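Luciferase-like monooxygenase (Streptomyces bottropensis, PDB 4US5) is probably a flavin-utilising monooxygenase of the bacterial luciferase family, incorporating oxygen from molecular oxygen into a substrate. Local coordinates at residues B[51-56]-B[244-249]; B[143-148]-B[184-189]; B[293-298]-B[331-336]; B[274-279]-B[284-289]. All blocks are in the same frame, centred on the assembly; numbering follows the deposited sequence.

Contact 1: residues B[51-56]-B[244-249]. With NA (sodium ion), chain Q.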
loop_
_atom_site.group_PDB
_atom_site.type_symbol
_atom_site.label_atom_id
_atom_site.label_comp_id
_atom_site.label_asym_id
_atom_site.label_seq_id
_atom_site.Cartn_x
_atom_site.Cartn_y
_atom_site.Cartn_z
ATOM N N GLU B 51 3.855 -18.090 1.447
ATOM C CA GLU B 51 5.061 -18.819 1.073
ATOM C C GLU B 51 6.190 -18.298 1.962
ATOM O O GLU B 51 6.455 -17.084 1.981
ATOM C CB GLU B 51 5.396 -18.598 -0.396
ATOM C CG GLU B 51 4.449 -19.319 -1.344
ATOM C CD GLU B 51 4.682 -19.018 -2.806
ATOM O OE1 GLU B 51 5.397 -18.041 -3.150
ATOM O OE2 GLU B 51 4.050 -19.729 -3.646
ATOM N N ILE B 52 6.834 -19.184 2.729
ATOM C CA ILE B 52 7.909 -18.740 3.602
ATOM C C ILE B 52 9.067 -18.200 2.781
ATOM O O ILE B 52 9.893 -17.452 3.299
ATOM C CB ILE B 52 8.410 -19.840 4.599
ATOM C CG1 ILE B 52 8.901 -21.109 3.876
ATOM C CG2 ILE B 52 7.315 -20.183 5.593
ATOM C CD1 ILE B 52 9.718 -22.024 4.791
ATOM N N PHE B 53 9.146 -18.583 1.512
ATOM C CA PHE B 53 10.329 -18.237 0.729
ATOM C C PHE B 53 10.112 -16.994 -0.155
ATOM O O PHE B 53 11.029 -16.632 -0.865
ATOM C CB PHE B 53 10.785 -19.407 -0.161
ATOM C CG PHE B 53 9.662 -20.016 -0.967
ATOM C CD1 PHE B 53 9.331 -19.502 -2.210
ATOM C CD2 PHE B 53 8.956 -21.100 -0.478
ATOM C CE1 PHE B 53 8.279 -20.060 -2.957
ATOM C CE2 PHE B 53 7.935 -21.668 -1.209
ATOM C CZ PHE B 53 7.580 -21.135 -2.448
ATOM N N ASN B 54 8.949 -16.351 -0.070
ATOM C CA ASN B 54 8.732 -15.058 -0.752
ATOM C C ASN B 54 8.126 -14.076 0.243
ATOM O O ASN B 54 7.130 -14.392 0.911
ATOM C CB ASN B 54 7.831 -15.243 -1.951
ATOM C CG ASN B 54 8.527 -15.905 -3.119
ATOM O OD1 ASN B 54 9.662 -15.581 -3.469
ATOM N ND2 ASN B 54 7.808 -16.794 -3.798
ATOM N N ALA B 55 8.668 -12.864 0.291
ATOM C CA ALA B 55 8.372 -11.907 1.385
ATOM C C ALA B 55 7.223 -10.898 1.154
ATOM O O ALA B 55 6.864 -10.183 2.075
ATOM C CB ALA B 55 9.625 -11.137 1.731
ATOM N N VAL B 56 6.691 -10.807 -0.059
ATOM C CA VAL B 56 5.771 -9.732 -0.394
ATOM C C VAL B 56 4.423 -10.236 -0.896
ATOM O O VAL B 56 4.264 -10.566 -2.085
ATOM C CB VAL B 56 6.331 -8.783 -1.477
ATOM C CG1 VAL B 56 5.339 -7.652 -1.748
ATOM C CG2 VAL B 56 7.635 -8.197 -1.027
ATOM N N ARG B 244 19.038 -24.628 -8.442
ATOM C CA ARG B 244 18.984 -26.023 -8.776
ATOM C C ARG B 244 18.514 -26.838 -7.557
ATOM O O ARG B 244 17.639 -27.710 -7.687
ATOM C CB ARG B 244 20.344 -26.493 -9.250
ATOM C CG ARG B 244 20.774 -25.927 -10.580
ATOM C CD ARG B 244 22.182 -26.352 -10.936
ATOM N NE ARG B 244 22.237 -27.791 -11.165
ATOM C CZ ARG B 244 23.276 -28.564 -10.885
ATOM N NH1 ARG B 244 24.386 -28.060 -10.377
ATOM N NH2 ARG B 244 23.184 -29.888 -11.103
ATOM N N LEU B 245 19.124 -26.573 -6.409
ATOM C CA LEU B 245 18.798 -27.325 -5.164
ATOM C C LEU B 245 17.407 -26.979 -4.682
ATOM O O LEU B 245 16.688 -27.845 -4.208
ATOM C CB LEU B 245 19.817 -27.036 -4.069
ATOM C CG LEU B 245 19.575 -27.717 -2.704
ATOM C CD1 LEU B 245 19.484 -29.222 -2.875
ATOM C CD2 LEU B 245 20.670 -27.347 -1.716
ATOM N N PHE B 246 16.995 -25.716 -4.868
ATOM C CA PHE B 246 15.632 -25.331 -4.499
ATOM C C PHE B 246 14.654 -26.177 -5.284
ATOM O O PHE B 246 13.680 -26.692 -4.729
ATOM C CB PHE B 246 15.388 -23.820 -4.738
ATOM C CG PHE B 246 14.026 -23.332 -4.298
ATOM C CD1 PHE B 246 13.746 -23.096 -2.971
ATOM C CD2 PHE B 246 13.030 -23.113 -5.242
ATOM C CE1 PHE B 246 12.493 -22.656 -2.562
ATOM C CE2 PHE B 246 11.772 -22.668 -4.859
ATOM C CZ PHE B 246 11.503 -22.422 -3.519
ATOM N N HIS B 247 14.939 -26.416 -6.557
ATOM C CA HIS B 247 14.046 -27.267 -7.339
ATOM C C HIS B 247 14.060 -28.737 -6.918
ATOM O O HIS B 247 13.033 -29.377 -6.928
ATOM C CB HIS B 247 14.342 -27.185 -8.833
ATOM C CG HIS B 247 13.529 -26.162 -9.533
ATOM N ND1 HIS B 247 13.849 -24.823 -9.493
ATOM C CD2 HIS B 247 12.377 -26.257 -10.234
ATOM C CE1 HIS B 247 12.932 -24.138 -10.145
ATOM N NE2 HIS B 247 12.055 -24.991 -10.643
ATOM N N ARG B 248 15.242 -29.269 -6.628
ATOM C CA ARG B 248 15.349 -30.663 -6.144
ATOM C C ARG B 248 14.481 -30.804 -4.913
ATOM O O ARG B 248 13.690 -31.750 -4.791
ATOM C CB ARG B 248 16.803 -31.028 -5.806
ATOM C CG ARG B 248 16.924 -32.330 -5.018
ATOM C CD ARG B 248 18.360 -32.666 -4.663
ATOM N NE ARG B 248 19.112 -33.193 -5.804
ATOM C CZ ARG B 248 20.382 -33.578 -5.744
ATOM N NH1 ARG B 248 21.053 -33.521 -4.605
ATOM N NH2 ARG B 248 20.974 -34.053 -6.817
ATOM N N ARG B 249 14.632 -29.848 -4.002
ATOM C CA ARG B 249 13.961 -29.917 -2.725
ATOM C C ARG B 249 12.462 -29.793 -2.878
ATOM O O ARG B 249 11.718 -30.554 -2.303
ATOM C CB ARG B 249 14.480 -28.814 -1.796
ATOM C CG ARG B 249 15.848 -29.082 -1.223
ATOM C CD ARG B 249 16.230 -27.913 -0.338
ATOM N NE ARG B 249 17.475 -28.089 0.363
ATOM C CZ ARG B 249 17.973 -27.188 1.202
ATOM N NH1 ARG B 249 17.361 -25.999 1.360
ATOM N NH2 ARG B 249 19.099 -27.424 1.824
HETATM NA NA NA Q . 4.475 -15.168 0.818
#
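The ring of Phe246 drives its edge into the face of Phe53 in a T-shaped stack, with centroids 5.2 Å apart and planes at 70°. Its leading atom, CZ, sits over the centre of the Phe53 ring, and its closest approach is 3.9 Å to Phe53 CD1. With CG anti to the backbone N (chi1 -176°), Phe246 reaches straight out from helix 233-251 to the loop. The Phe53 CG sits between its own N and carbonyl carbon (chi1 49°), and CB of Glu51 lies over the opposite face, toward its rim. The type I turn from Glu51 to Asn54 is tied by Asn54 ND2, which donates to Glu51 OE1 at 2.8 Å, nearly in the plane of its own amide. Glu51 O and Asn54 O, at 3.0 and 2.8 Å, bind a sodium ion together with His48 and Ser159 of the second subunit. The stack thus bridges the loop following strand 42-45 and helix 233-251 of a TIM-barrel fold, beside a sodium site at the subunit interface.

Contact 2: residues B[143-148]-B[184-189]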
loop_
_atom_site.group_PDB
_atom_site.type_symbol
_atom_site.label_atom_id
_atom_site.label_comp_id
_atom_site.label_asym_id
_atom_site.label_seq_id
_atom_site.Cartn_x
_atom_site.Cartn_y
_atom_site.Cartn_z
ATOM N N GLN B 143 -13.265 -3.897 -16.032
ATOM C CA GLN B 143 -13.801 -3.066 -14.960
ATOM C C GLN B 143 -12.729 -2.116 -14.414
ATOM O O GLN B 143 -12.985 -0.948 -14.153
ATOM C CB GLN B 143 -14.265 -3.918 -13.803
ATOM C CG GLN B 143 -15.573 -4.642 -13.943
ATOM C CD GLN B 143 -15.947 -5.270 -12.613
ATOM O OE1 GLN B 143 -15.438 -6.332 -12.261
ATOM N NE2 GLN B 143 -16.767 -4.574 -11.828
ATOM N N LEU B 144 -11.530 -2.644 -14.217
ATOM C CA LEU B 144 -10.399 -1.836 -13.721
ATOM C C LEU B 144 -10.122 -0.700 -14.685
ATOM O O LEU B 144 -9.947 0.429 -14.284
ATOM C CB LEU B 144 -9.172 -2.728 -13.554
ATOM C CG LEU B 144 -7.861 -2.061 -13.183
ATOM C CD1 LEU B 144 -8.012 -1.222 -11.921
ATOM C CD2 LEU B 144 -6.809 -3.147 -12.993
ATOM N N ARG B 145 -10.023 -1.022 -15.974
ATOM C CA ARG B 145 -9.742 -0.002 -16.999
ATOM C C ARG B 145 -10.824 1.084 -16.980
ATOM O O ARG B 145 -10.509 2.263 -17.074
ATOM C CB ARG B 145 -9.594 -0.702 -18.372
ATOM C CG ARG B 145 -9.039 0.058 -19.547
ATOM C CD ARG B 145 -9.101 -0.875 -20.766
ATOM N NE ARG B 145 -7.834 -1.000 -21.457
ATOM C CZ ARG B 145 -7.613 -1.861 -22.453
ATOM N NH1 ARG B 145 -8.565 -2.681 -22.858
ATOM N NH2 ARG B 145 -6.431 -1.889 -23.045
ATOM N N ALA B 146 -12.078 0.696 -16.764
ATOM C CA ALA B 146 -13.180 1.637 -16.675
ATOM C C ALA B 146 -13.068 2.516 -15.435
ATOM O O ALA B 146 -13.299 3.716 -15.488
ATOM C CB ALA B 146 -14.521 0.904 -16.676
ATOM N N TYR B 147 -12.677 1.932 -14.304
ATOM C CA TYR B 147 -12.500 2.752 -13.102
ATOM C C TYR B 147 -11.357 3.735 -13.259
ATOM O O TYR B 147 -11.391 4.832 -12.709
ATOM C CB TYR B 147 -12.281 1.880 -11.879
ATOM C CG TYR B 147 -13.526 1.186 -11.369
ATOM C CD1 TYR B 147 -14.689 1.893 -11.118
ATOM C CD2 TYR B 147 -13.504 -0.152 -11.077
ATOM C CE1 TYR B 147 -15.798 1.268 -10.591
ATOM C CE2 TYR B 147 -14.603 -0.796 -10.575
ATOM C CZ TYR B 147 -15.749 -0.084 -10.347
ATOM O OH TYR B 147 -16.810 -0.715 -9.837
ATOM N N LEU B 148 -10.353 3.367 -14.021
ATOM C CA LEU B 148 -9.227 4.247 -14.290
ATOM C C LEU B 148 -9.530 5.320 -15.360
ATOM O O LEU B 148 -8.701 6.164 -15.631
ATOM C CB LEU B 148 -7.980 3.431 -14.693
ATOM C CG LEU B 148 -7.408 2.582 -13.544
ATOM C CD1 LEU B 148 -6.363 1.618 -14.066
ATOM C CD2 LEU B 148 -6.800 3.492 -12.470
ATOM N N LEU B 184 -7.246 -7.233 -26.022
ATOM C CA LEU B 184 -7.537 -6.039 -25.225
ATOM C C LEU B 184 -6.600 -4.880 -25.521
ATOM O O LEU B 184 -6.770 -3.781 -24.991
ATOM C CB LEU B 184 -7.493 -6.389 -23.723
ATOM C CG LEU B 184 -8.551 -7.391 -23.271
ATOM C CD1 LEU B 184 -8.256 -7.894 -21.864
ATOM C CD2 LEU B 184 -9.937 -6.781 -23.339
ATOM N N GLY B 185 -5.601 -5.121 -26.350
ATOM C CA GLY B 185 -4.652 -4.096 -26.720
ATOM C C GLY B 185 -3.777 -3.677 -25.554
ATOM O O GLY B 185 -3.447 -2.515 -25.416
ATOM N N LEU B 186 -3.388 -4.643 -24.735
ATOM C CA LEU B 186 -2.561 -4.344 -23.571
ATOM C C LEU B 186 -1.110 -4.675 -23.771
ATOM O O LEU B 186 -0.790 -5.683 -24.415
ATOM C CB LEU B 186 -3.068 -5.134 -22.380
ATOM C CG LEU B 186 -4.375 -4.626 -21.827
ATOM C CD1 LEU B 186 -4.922 -5.635 -20.837
ATOM C CD2 LEU B 186 -4.217 -3.256 -21.192
ATOM N N PRO B 187 -0.216 -3.896 -23.132
ATOM C CA PRO B 187 1.161 -4.311 -23.010
ATOM C C PRO B 187 1.195 -5.658 -22.257
ATOM O O PRO B 187 0.349 -5.902 -21.413
ATOM C CB PRO B 187 1.798 -3.186 -22.183
ATOM C CG PRO B 187 0.916 -2.004 -22.380
ATOM C CD PRO B 187 -0.453 -2.566 -22.533
ATOM N N TYR B 188 2.159 -6.515 -22.600
ATOM C CA TYR B 188 2.149 -7.877 -22.185
ATOM C C TYR B 188 3.528 -8.321 -21.763
ATOM O O TYR B 188 4.476 -8.089 -22.473
ATOM C CB TYR B 188 1.675 -8.756 -23.348
ATOM C CG TYR B 188 1.581 -10.219 -23.049
ATOM C CD1 TYR B 188 0.754 -10.691 -22.074
ATOM C CD2 TYR B 188 2.293 -11.157 -23.816
ATOM C CE1 TYR B 188 0.625 -12.059 -21.834
ATOM C CE2 TYR B 188 2.203 -12.523 -23.566
ATOM C CZ TYR B 188 1.357 -12.972 -22.591
ATOM O OH TYR B 188 1.218 -14.314 -22.355
ATOM N N ALA B 189 3.611 -8.979 -20.606
ATOM C CA ALA B 189 4.862 -9.541 -20.141
ATOM C C ALA B 189 4.699 -11.038 -19.966
ATOM O O ALA B 189 3.878 -11.500 -19.173
ATOM C CB ALA B 189 5.267 -8.894 -18.841
#
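Leu184 O is gripped by two nitrogens of Arg145: NH2 donates at 2.7 Å and NH1 at 3.0 Å, so the guanidinium meets the carbonyl end-on. The oxygen lies 2° from the guanidinium plane for both bonds. NH1 comes in the carbonyl plane, on a lone pair, whereas NH2 is tilted 25° from that plane and makes the straighter N-H...O approach. Sharing one acceptor in this way fixes the rotation of the guanidinium. The aliphatic part of Arg145 leaves the helix with CG anti to N (chi1 -168°) and bends at chi3 to deliver the group. Leu186 slides past it in the opposite direction, its CD2 in tight contact with Arg145 NH2. The gripped carbonyl lies just before Gly185, whose positive phi closes the Schellman motif of helix 175-184; Arg145 therefore adds a positive group at a helix C-terminus, which probably suits the helix dipole. Leu168 of strand 167-172 touches both Arg145 and Leu186, while Leu141 of helix 134-147 packs on Leu184 and Leu186 just before the chain enters strand 188-191.

Contact 3: residues B[293-298]-B[331-336]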
loop_
_atom_site.group_PDB
_atom_site.type_symbol
_atom_site.label_atom_id
_atom_site.label_comp_id
_atom_site.label_asym_id
_atom_site.label_seq_id
_atom_site.Cartn_x
_atom_site.Cartn_y
_atom_site.Cartn_z
ATOM N N ARG B 293 27.929 -14.795 -22.453
ATOM C CA ARG B 293 27.061 -15.949 -22.732
ATOM C C ARG B 293 25.590 -15.580 -22.507
ATOM O O ARG B 293 24.742 -15.866 -23.349
ATOM C CB ARG B 293 27.418 -17.167 -21.875
ATOM C CG ARG B 293 26.515 -18.367 -22.153
ATOM C CD ARG B 293 26.669 -19.529 -21.180
ATOM N NE ARG B 293 28.014 -20.052 -21.210
ATOM C CZ ARG B 293 28.501 -20.834 -22.176
ATOM N NH1 ARG B 293 27.742 -21.198 -23.215
ATOM N NH2 ARG B 293 29.767 -21.253 -22.105
ATOM N N VAL B 294 25.302 -14.952 -21.368
ATOM C CA VAL B 294 23.910 -14.589 -21.078
ATOM C C VAL B 294 23.430 -13.524 -22.060
ATOM O O VAL B 294 22.326 -13.608 -22.534
ATOM C CB VAL B 294 23.614 -14.246 -19.586
ATOM C CG1 VAL B 294 24.222 -15.303 -18.669
ATOM C CG2 VAL B 294 24.146 -12.894 -19.232
ATOM N N ARG B 295 24.294 -12.573 -22.429
ATOM C CA ARG B 295 23.912 -11.518 -23.380
ATOM C C ARG B 295 23.494 -12.148 -24.709
ATOM O O ARG B 295 22.425 -11.851 -25.263
ATOM C CB ARG B 295 25.080 -10.544 -23.594
ATOM C CG ARG B 295 24.809 -9.473 -24.643
ATOM C CD ARG B 295 26.118 -8.882 -25.187
ATOM N NE ARG B 295 26.891 -9.897 -25.892
ATOM C CZ ARG B 295 28.197 -9.855 -26.133
ATOM N NH1 ARG B 295 28.942 -8.838 -25.719
ATOM N NH2 ARG B 295 28.773 -10.852 -26.797
ATOM N N ASP B 296 24.318 -13.075 -25.184
ATOM C CA ASP B 296 24.045 -13.702 -26.495
ATOM C C ASP B 296 22.762 -14.521 -26.453
ATOM O O ASP B 296 21.931 -14.445 -27.369
ATOM C CB ASP B 296 25.230 -14.576 -26.917
ATOM C CG ASP B 296 26.467 -13.768 -27.277
ATOM O OD1 ASP B 296 26.384 -12.522 -27.416
ATOM O OD2 ASP B 296 27.539 -14.376 -27.404
ATOM N N GLN B 297 22.588 -15.317 -25.402
ATOM C CA GLN B 297 21.397 -16.145 -25.268
ATOM C C GLN B 297 20.143 -15.277 -25.192
ATOM O O GLN B 297 19.127 -15.537 -25.853
ATOM C CB GLN B 297 21.510 -17.033 -24.025
ATOM C CG GLN B 297 20.316 -17.921 -23.759
ATOM C CD GLN B 297 20.141 -19.022 -24.823
ATOM O OE1 GLN B 297 20.778 -20.062 -24.751
ATOM N NE2 GLN B 297 19.282 -18.774 -25.811
ATOM N N LEU B 298 20.202 -14.239 -24.363
ATOM C CA LEU B 298 19.033 -13.413 -24.134
ATOM C C LEU B 298 18.674 -12.586 -25.353
ATOM O O LEU B 298 17.511 -12.397 -25.655
ATOM C CB LEU B 298 19.254 -12.486 -22.915
ATOM C CG LEU B 298 19.287 -13.180 -21.564
ATOM C CD1 LEU B 298 19.818 -12.218 -20.492
ATOM C CD2 LEU B 298 17.906 -13.683 -21.180
ATOM N N GLU B 331 25.980 -3.708 -17.800
ATOM C CA GLU B 331 27.216 -3.460 -18.609
ATOM C C GLU B 331 27.135 -4.264 -19.934
ATOM O O GLU B 331 27.335 -3.725 -21.011
ATOM C CB GLU B 331 28.440 -3.883 -17.800
ATOM C CG GLU B 331 29.790 -3.687 -18.497
ATOM C CD GLU B 331 30.979 -4.265 -17.695
ATOM O OE1 GLU B 331 30.789 -5.146 -16.812
ATOM O OE2 GLU B 331 32.125 -3.843 -17.972
ATOM N N ALA B 332 26.714 -5.512 -19.846
ATOM C CA ALA B 332 26.590 -6.332 -21.059
ATOM C C ALA B 332 25.581 -5.796 -22.062
ATOM O O ALA B 332 25.784 -5.906 -23.276
ATOM C CB ALA B 332 26.254 -7.764 -20.685
ATOM N N PHE B 333 24.490 -5.201 -21.584
ATOM C CA PHE B 333 23.480 -4.615 -22.455
ATOM C C PHE B 333 23.664 -3.108 -22.697
ATOM O O PHE B 333 22.790 -2.463 -23.266
ATOM C CB PHE B 333 22.083 -4.945 -21.913
ATOM C CG PHE B 333 21.686 -6.357 -22.165
ATOM C CD1 PHE B 333 22.129 -7.380 -21.326
ATOM C CD2 PHE B 333 20.997 -6.686 -23.307
ATOM C CE1 PHE B 333 21.792 -8.683 -21.580
ATOM C CE2 PHE B 333 20.678 -7.999 -23.562
ATOM C CZ PHE B 333 21.091 -8.987 -22.709
ATOM N N GLU B 334 24.806 -2.591 -22.287
ATOM C CA GLU B 334 25.197 -1.216 -22.600
ATOM C C GLU B 334 24.189 -0.200 -22.078
ATOM O O GLU B 334 23.840 0.769 -22.762
ATOM C CB GLU B 334 25.447 -1.055 -24.140
ATOM C CG GLU B 334 26.660 -1.870 -24.554
ATOM C CD GLU B 334 26.912 -1.913 -26.074
ATOM O OE1 GLU B 334 26.257 -1.185 -26.874
ATOM O OE2 GLU B 334 27.743 -2.700 -26.462
ATOM N N LEU B 335 23.671 -0.461 -20.882
ATOM C CA LEU B 335 22.709 0.460 -20.299
ATOM C C LEU B 335 23.402 1.819 -20.038
ATOM O O LEU B 335 24.524 1.867 -19.542
ATOM C CB LEU B 335 22.133 -0.089 -18.996
ATOM C CG LEU B 335 20.794 -0.842 -19.113
ATOM C CD1 LEU B 335 20.904 -1.967 -20.121
ATOM C CD2 LEU B 335 20.353 -1.347 -17.763
ATOM N N THR B 336 22.675 2.882 -20.294
ATOM C CA THR B 336 23.109 4.228 -19.917
ATOM C C THR B 336 22.665 4.511 -18.465
ATOM O O THR B 336 21.472 4.522 -18.180
ATOM C CB THR B 336 22.477 5.269 -20.850
ATOM O OG1 THR B 336 22.912 5.037 -22.192
ATOM C CG2 THR B 336 22.865 6.688 -20.443
HETATM O O HOH W 1 28.110 -6.466 -24.401
#
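Ala332 meets Arg295 first, CB to CB at 4.2 Å, where the backbones of the two segments come nearest. Its carbonyl oxygen, in the last turn of helix 319-332, lies 3.6 Å from Arg295 CD and receives a bond from a water at 2.6 Å; that water accepts in turn from Arg295 NH1 at 2.8 Å and lies at the edge of the guanidinium, in its plane. The other side of the same group is turned back on its own helix, NE and NH2 both donating to Asp296 OD1 from one face of the carboxylate plane. A leucine in place of Arg295 would probably leave the Ala332 carbonyl without its water-mediated link and Asp296 without its charge partner. Phe333 is the first residue to leave helical geometry. Its ring, with CG anti to the carbonyl carbon (chi1 -75°), packs against helix 291-305: CZ is 3.8 Å from Arg295 CA, Arg295 CG stands over one face near the rim, and Leu298 CB comes at the edge, 4.0 Å from CZ. His4 also meets this ring. Glu334, at positive phi, is the C-prime residue of the Schellman motif that ends helix 319-332 on the outside of the barrel.

Contact 4: residues B[274-279]-B[284-289]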
loop_
_atom_site.group_PDB
_atom_site.type_symbol
_atom_site.label_atom_id
_atom_site.label_comp_id
_atom_site.label_asym_id
_atom_site.label_seq_id
_atom_site.Cartn_x
_atom_site.Cartn_y
_atom_site.Cartn_z
ATOM N N ASP B 274 17.142 -33.858 -10.304
ATOM C CA ASP B 274 17.578 -32.585 -10.877
ATOM C C ASP B 274 16.544 -32.213 -11.950
ATOM O O ASP B 274 16.790 -32.403 -13.148
ATOM C CB ASP B 274 18.987 -32.724 -11.442
ATOM C CG ASP B 274 19.630 -31.386 -11.761
ATOM O OD1 ASP B 274 18.896 -30.383 -11.920
ATOM O OD2 ASP B 274 20.864 -31.345 -11.838
ATOM N N PRO B 275 15.358 -31.761 -11.513
ATOM C CA PRO B 275 14.289 -31.394 -12.428
ATOM C C PRO B 275 14.752 -30.440 -13.528
ATOM O O PRO B 275 14.314 -30.582 -14.665
ATOM C CB PRO B 275 13.263 -30.687 -11.534
ATOM C CG PRO B 275 13.547 -31.151 -10.168
ATOM C CD PRO B 275 15.001 -31.477 -10.108
ATOM N N LEU B 276 15.651 -29.517 -13.214
ATOM C CA LEU B 276 16.085 -28.543 -14.219
ATOM C C LEU B 276 16.957 -29.201 -15.316
ATOM O O LEU B 276 16.936 -28.781 -16.474
ATOM C CB LEU B 276 16.837 -27.395 -13.574
ATOM C CG LEU B 276 16.039 -26.614 -12.540
ATOM C CD1 LEU B 276 16.908 -25.542 -11.920
ATOM C CD2 LEU B 276 14.781 -26.024 -13.170
ATOM N N ALA B 277 17.717 -30.213 -14.942
ATOM C CA ALA B 277 18.555 -30.944 -15.914
ATOM C C ALA B 277 17.708 -31.896 -16.764
ATOM O O ALA B 277 18.091 -32.237 -17.863
ATOM C CB ALA B 277 19.641 -31.722 -15.187
ATOM N N GLU B 278 16.582 -32.347 -16.219
ATOM C CA GLU B 278 15.786 -33.445 -16.798
ATOM C C GLU B 278 14.736 -32.918 -17.788
ATOM O O GLU B 278 13.966 -33.697 -18.342
ATOM C CB GLU B 278 15.089 -34.280 -15.672
ATOM C CG GLU B 278 16.057 -34.998 -14.719
ATOM C CD GLU B 278 15.513 -35.238 -13.292
ATOM O OE1 GLU B 278 14.300 -35.039 -13.058
ATOM O OE2 GLU B 278 16.321 -35.623 -12.388
ATOM N N GLU B 279 14.685 -31.599 -17.997
ATOM C CA GLU B 279 13.703 -31.031 -18.893
ATOM C C GLU B 279 14.454 -30.343 -20.015
ATOM O O GLU B 279 15.646 -30.079 -19.900
ATOM C CB GLU B 279 12.774 -30.056 -18.157
ATOM C CG GLU B 279 13.531 -28.921 -17.483
ATOM C CD GLU B 279 12.618 -27.926 -16.778
ATOM O OE1 GLU B 279 11.414 -28.200 -16.627
ATOM O OE2 GLU B 279 13.123 -26.852 -16.383
ATOM N N PRO B 284 16.801 -22.266 -22.527
ATOM C CA PRO B 284 16.862 -22.754 -21.142
ATOM C C PRO B 284 15.803 -22.057 -20.277
ATOM O O PRO B 284 15.580 -20.856 -20.437
ATOM C CB PRO B 284 18.286 -22.390 -20.692
ATOM C CG PRO B 284 18.806 -21.417 -21.687
ATOM C CD PRO B 284 18.021 -21.569 -22.947
ATOM N N ARG B 285 15.218 -22.775 -19.336
ATOM C CA ARG B 285 14.236 -22.172 -18.454
ATOM C C ARG B 285 14.845 -20.977 -17.687
ATOM O O ARG B 285 14.232 -19.899 -17.574
ATOM C CB ARG B 285 13.708 -23.178 -17.449
ATOM C CG ARG B 285 12.612 -22.584 -16.558
ATOM C CD ARG B 285 12.293 -23.451 -15.383
ATOM N NE ARG B 285 11.555 -24.652 -15.791
ATOM C CZ ARG B 285 10.247 -24.694 -15.990
ATOM N NH1 ARG B 285 9.510 -23.620 -15.860
ATOM N NH2 ARG B 285 9.684 -25.822 -16.360
ATOM N N TYR B 286 16.031 -21.207 -17.149
ATOM C CA TYR B 286 16.784 -20.205 -16.422
ATOM C C TYR B 286 18.098 -19.978 -17.168
ATOM O O TYR B 286 18.793 -20.933 -17.549
ATOM C CB TYR B 286 17.089 -20.699 -15.005
ATOM C CG TYR B 286 15.876 -21.092 -14.198
ATOM C CD1 TYR B 286 14.669 -20.427 -14.322
ATOM C CD2 TYR B 286 15.951 -22.129 -13.272
ATOM C CE1 TYR B 286 13.583 -20.775 -13.547
ATOM C CE2 TYR B 286 14.858 -22.482 -12.490
ATOM C CZ TYR B 286 13.685 -21.822 -12.641
ATOM O OH TYR B 286 12.601 -22.147 -11.890
ATOM N N VAL B 287 18.428 -18.714 -17.391
ATOM C CA VAL B 287 19.585 -18.344 -18.192
ATOM C C VAL B 287 20.758 -18.065 -17.300
ATOM O O VAL B 287 20.708 -17.148 -16.461
ATOM C CB VAL B 287 19.254 -17.138 -19.063
ATOM C CG1 VAL B 287 20.476 -16.657 -19.840
ATOM C CG2 VAL B 287 18.128 -17.499 -20.012
ATOM N N VAL B 288 21.850 -18.809 -17.513
ATOM C CA VAL B 288 22.991 -18.802 -16.596
ATOM C C VAL B 288 24.285 -18.647 -17.375
ATOM O O VAL B 288 24.448 -19.277 -18.441
ATOM C CB VAL B 288 23.088 -20.119 -15.811
ATOM C CG1 VAL B 288 24.262 -20.089 -14.828
ATOM C CG2 VAL B 288 21.785 -20.410 -15.094
ATOM N N GLY B 289 25.215 -17.863 -16.843
ATOM C CA GLY B 289 26.567 -17.812 -17.393
ATOM C C GLY B 289 27.306 -16.519 -17.211
ATOM O O GLY B 289 26.880 -15.616 -16.461
#
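Glu279 and Arg285 form a bidentate salt bridge across the short connection that brings the chain into strand 286-289, one of the parallel strands of the TIM barrel. The ionic part is side-on and nearly coplanar, the carboxylate and guanidinium planes being 24° apart. Arg285 NE donates to Glu279 OE2 at 2.8 Å and NH2 to OE1 at 3.0 Å; both bonds are almost straight, at 171° and 176°, and both oxygens are met on the syn side. The third nitrogen, NH1, is bonded to the carbonyls of Phe193 and Ile194, so the guanidinium is held from two directions. A methionine at Arg285 is likely to leave the Glu279 carboxylate without its charge mate and the Phe193 and Ile194 carbonyls without this donor. Among the side-chain to backbone bonds, Asp274 OD1 accepts from Ala277 N at 3.2 Å in an Asx motif, and Glu278 OE2 takes the amide of Asp274 at 2.9 Å, curling the segment 274-279 on itself. Apolar packing completes the contact. The side chain of Arg285, with CG anti to its own N, lays CD over one face of the adjacent Tyr286 ring, toward its rim. Leu276 crosses Tyr286 at about a right angle and straddles one ring carbon with both methyls: CD2 lies 3.6 Å and CD1 3.7 Å from Tyr286 CE2.

Overall arrangement
Contacts 1, 3 and 4 form a connected series, whereas contact 2 stands apart. Contacts 1 and 4, with centres about 16 Å apart, touch directly: Arg244 NH2 bonds Asp274 OD2 at 2.8 Å in a salt bridge, and Leu276 packs on helix 233-251. Contact 4 passes into contact 3 because strand 286-289 runs on to helix 291-305, Val294 CG1 lying 3.3 Å from Gly289 N. Contact 2, nested in the chain between the segments of contact 1, lies across the chain's centre from contacts 1 and 4, its centre about 31 and 33 Å from theirs; it shares the parallel sheet with contact 4. Of the four, contact 1 alone supplies ligands to a sodium ion.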